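PEXRD2 family secreted RXLR effector peptide, putative (PDB 3ZRG) acts as a secreted RxLR effector that enhances colonisation of Nicotiana benthamiana leaves by Phytophthora infestans and induces a weak cell death response there. Local coordinates at residues M17-Y22 with L55-Y60. Numbering follows the deposited sequence.
Sequences MTVDDY and LRYLNY
Val19 and Leu58 are the residues whose CA atoms come closest, 5.7 Å apart, where the start of helix 19-25 and the loop before it meet the middle of helix 49-63. Tyr57 gives the contact its polar link: its OH donates to Met17 O at 2.6 Å, with a C=O...donor angle of 140° and the donor tilted slightly from the carbonyl plane. With CG anti to the backbone N (chi1 -170°), the Tyr57 ring reaches across to the loop. Met17 O lies near the plane of that ring, as expected for a carbonyl taking a phenol proton, and Thr18 O lies at the same edge, 3.9 Å from Tyr57 CE2. Beside it, Tyr22 CD2 comes within 3.7 Å of Tyr57 CB. The two rings meet obliquely, their planes at 77°, so the pair is neither a stack nor a T-shaped arrangement. Val19 supplies the aliphatic half, its CG2 pressing on Leu58 CA at 3.6 Å while CG1 faces CB and CD1 of Leu58. The helix start is itself secured by a capping box: Asp21 N donates to Thr18 OG1 at 2.9 Å, and Thr18 N returns a bond to Asp21 OD2 at 3.1 Å, from above the carboxylate plane. Met12 of helix 6-14 touches Met17 and Tyr22, and Ala23 of the second subunit packs on Leu58. Four of the six touching residues are buried, consistent with a buried helix-helix junction of the all-helical WYL (WY-like) effector domain, tied by a tyrosine hydroxyl to the carbonyl just before an N-cap.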
loop_
_atom_site.group_PDB
_atom_site.type_symbol
_atom_site.label_atom_id
_atom_site.label_comp_id
_atom_site.label_asym_id
_atom_site.label_seq_id
_atom_site.Cartn_x
_atom_site.Cartn_y
_atom_site.Cartn_z
ATOM N N MET A 17 -5.453 -6.691 11.642
ATOM C CA MET A 17 -4.218 -6.339 10.975
ATOM C C MET A 17 -4.448 -5.239 9.924
ATOM O O MET A 17 -5.171 -5.426 8.911
ATOM C CB MET A 17 -3.593 -7.581 10.339
ATOM C CG MET A 17 -2.122 -7.429 10.033
ATOM S SD MET A 17 -1.453 -8.907 9.244
ATOM C CE MET A 17 -1.766 -10.204 10.460
ATOM N N THR A 18 -3.857 -4.066 10.161
ATOM C CA THR A 18 -3.867 -3.036 9.147
ATOM C C THR A 18 -2.885 -3.371 7.968
ATOM O O THR A 18 -2.046 -4.275 8.076
ATOM C CB THR A 18 -3.483 -1.661 9.713
ATOM O OG1 THR A 18 -2.153 -1.748 10.203
ATOM C CG2 THR A 18 -4.474 -1.196 10.837
ATOM N N VAL A 19 -3.032 -2.634 6.870
ATOM C CA VAL A 19 -2.137 -2.779 5.706
ATOM C C VAL A 19 -0.678 -2.535 6.148
ATOM O O VAL A 19 0.239 -3.338 5.876
ATOM C CB VAL A 19 -2.567 -1.885 4.551
ATOM C CG1 VAL A 19 -1.525 -1.931 3.454
ATOM C CG2 VAL A 19 -3.933 -2.307 4.004
ATOM N N ASP A 20 -0.485 -1.454 6.887
ATOM C CA ASP A 20 0.822 -1.142 7.495
ATOM C C ASP A 20 1.318 -2.207 8.473
ATOM O O ASP A 20 2.506 -2.563 8.443
ATOM C CB ASP A 20 0.854 0.294 8.040
ATOM C CG ASP A 20 -0.403 0.669 8.789
ATOM O OD1 ASP A 20 -1.475 0.824 8.167
ATOM O OD2 ASP A 20 -0.285 0.798 10.022
ATOM N N ASP A 21 0.439 -2.804 9.276
ATOM C CA ASP A 21 0.812 -3.920 10.130
ATOM C C ASP A 21 1.346 -5.098 9.268
ATOM O O ASP A 21 2.358 -5.735 9.602
ATOM C CB ASP A 21 -0.375 -4.440 10.949
ATOM C CG ASP A 21 -0.799 -3.537 12.108
ATOM O OD1 ASP A 21 -0.027 -2.656 12.601
ATOM O OD2 ASP A 21 -1.956 -3.776 12.564
ATOM N N TYR A 22 0.645 -5.406 8.188
ATOM C CA TYR A 22 1.045 -6.538 7.344
ATOM C C TYR A 22 2.389 -6.215 6.646
ATOM O O TYR A 22 3.270 -7.066 6.584
ATOM C CB TYR A 22 -0.039 -6.848 6.314
ATOM C CG TYR A 22 0.245 -8.075 5.475
ATOM C CD1 TYR A 22 0.785 -9.220 6.029
ATOM C CD2 TYR A 22 -0.110 -8.096 4.131
ATOM C CE1 TYR A 22 0.997 -10.350 5.264
ATOM C CE2 TYR A 22 0.126 -9.211 3.351
ATOM C CZ TYR A 22 0.651 -10.328 3.921
ATOM O OH TYR A 22 0.896 -11.447 3.174
ATOM N N LEU A 55 -0.151 -5.652 -1.568
ATOM C CA LEU A 55 -1.122 -4.919 -2.374
ATOM C C LEU A 55 -2.419 -5.735 -2.482
ATOM O O LEU A 55 -3.483 -5.158 -2.535
ATOM C CB LEU A 55 -0.531 -4.604 -3.733
ATOM C CG LEU A 55 0.562 -3.536 -3.701
ATOM C CD1 LEU A 55 1.139 -3.435 -5.143
ATOM C CD2 LEU A 55 0.024 -2.191 -3.168
ATOM N N ARG A 56 -2.343 -7.064 -2.521
ATOM C CA ARG A 56 -3.507 -7.932 -2.442
ATOM C C ARG A 56 -4.350 -7.661 -1.182
ATOM O O ARG A 56 -5.577 -7.516 -1.230
ATOM C CB ARG A 56 -3.021 -9.387 -2.423
ATOM C CG ARG A 56 -4.123 -10.372 -2.611
ATOM C CD ARG A 56 -4.975 -9.950 -3.788
ATOM N NE ARG A 56 -6.276 -10.581 -3.734
ATOM C CZ ARG A 56 -7.400 -9.961 -3.382
ATOM N NH1 ARG A 56 -7.399 -8.649 -3.078
ATOM N NH2 ARG A 56 -8.523 -10.670 -3.368
ATOM N N TYR A 57 -3.654 -7.658 -0.054
ATOM C CA TYR A 57 -4.294 -7.362 1.263
ATOM C C TYR A 57 -4.910 -5.957 1.297
ATOM O O TYR A 57 -6.013 -5.785 1.765
ATOM C CB TYR A 57 -3.324 -7.623 2.410
ATOM C CG TYR A 57 -4.044 -7.572 3.764
ATOM C CD1 TYR A 57 -5.181 -8.343 4.013
ATOM C CD2 TYR A 57 -3.626 -6.710 4.751
ATOM C CE1 TYR A 57 -5.811 -8.308 5.214
ATOM C CE2 TYR A 57 -4.267 -6.631 5.949
ATOM C CZ TYR A 57 -5.367 -7.436 6.200
ATOM O OH TYR A 57 -6.063 -7.406 7.409
ATOM N N LEU A 58 -4.222 -4.964 0.750
ATOM C CA LEU A 58 -4.709 -3.587 0.717
ATOM C C LEU A 58 -6.043 -3.524 -0.009
ATOM O O LEU A 58 -7.007 -2.931 0.496
ATOM C CB LEU A 58 -3.656 -2.697 0.049
ATOM C CG LEU A 58 -3.933 -1.194 -0.004
ATOM C CD1 LEU A 58 -2.618 -0.439 -0.272
ATOM C CD2 LEU A 58 -4.937 -0.912 -1.081
ATOM N N ASN A 59 -6.133 -4.147 -1.202
ATOM C CA ASN A 59 -7.403 -4.114 -1.931
ATOM C C ASN A 59 -8.499 -4.863 -1.177
ATOM O O ASN A 59 -9.647 -4.458 -1.197
ATOM C CB ASN A 59 -7.265 -4.672 -3.351
ATOM C CG ASN A 59 -6.631 -3.672 -4.328
ATOM O OD1 ASN A 59 -6.321 -2.526 -3.979
ATOM N ND2 ASN A 59 -6.431 -4.109 -5.546
ATOM N N TYR A 60 -8.127 -5.951 -0.499
ATOM C CA TYR A 60 -9.072 -6.744 0.323
ATOM C C TYR A 60 -9.655 -5.909 1.453
ATOM O O TYR A 60 -10.864 -5.850 1.654
ATOM C CB TYR A 60 -8.357 -7.999 0.865
ATOM C CG TYR A 60 -9.288 -8.901 1.623
ATOM C CD1 TYR A 60 -10.021 -9.870 0.968
ATOM C CD2 TYR A 60 -9.450 -8.766 3.006
ATOM C CE1 TYR A 60 -10.910 -10.700 1.666
ATOM C CE2 TYR A 60 -10.320 -9.569 3.700
ATOM C CZ TYR A 60 -11.053 -10.538 3.026
ATOM O OH TYR A 60 -11.921 -11.365 3.713
#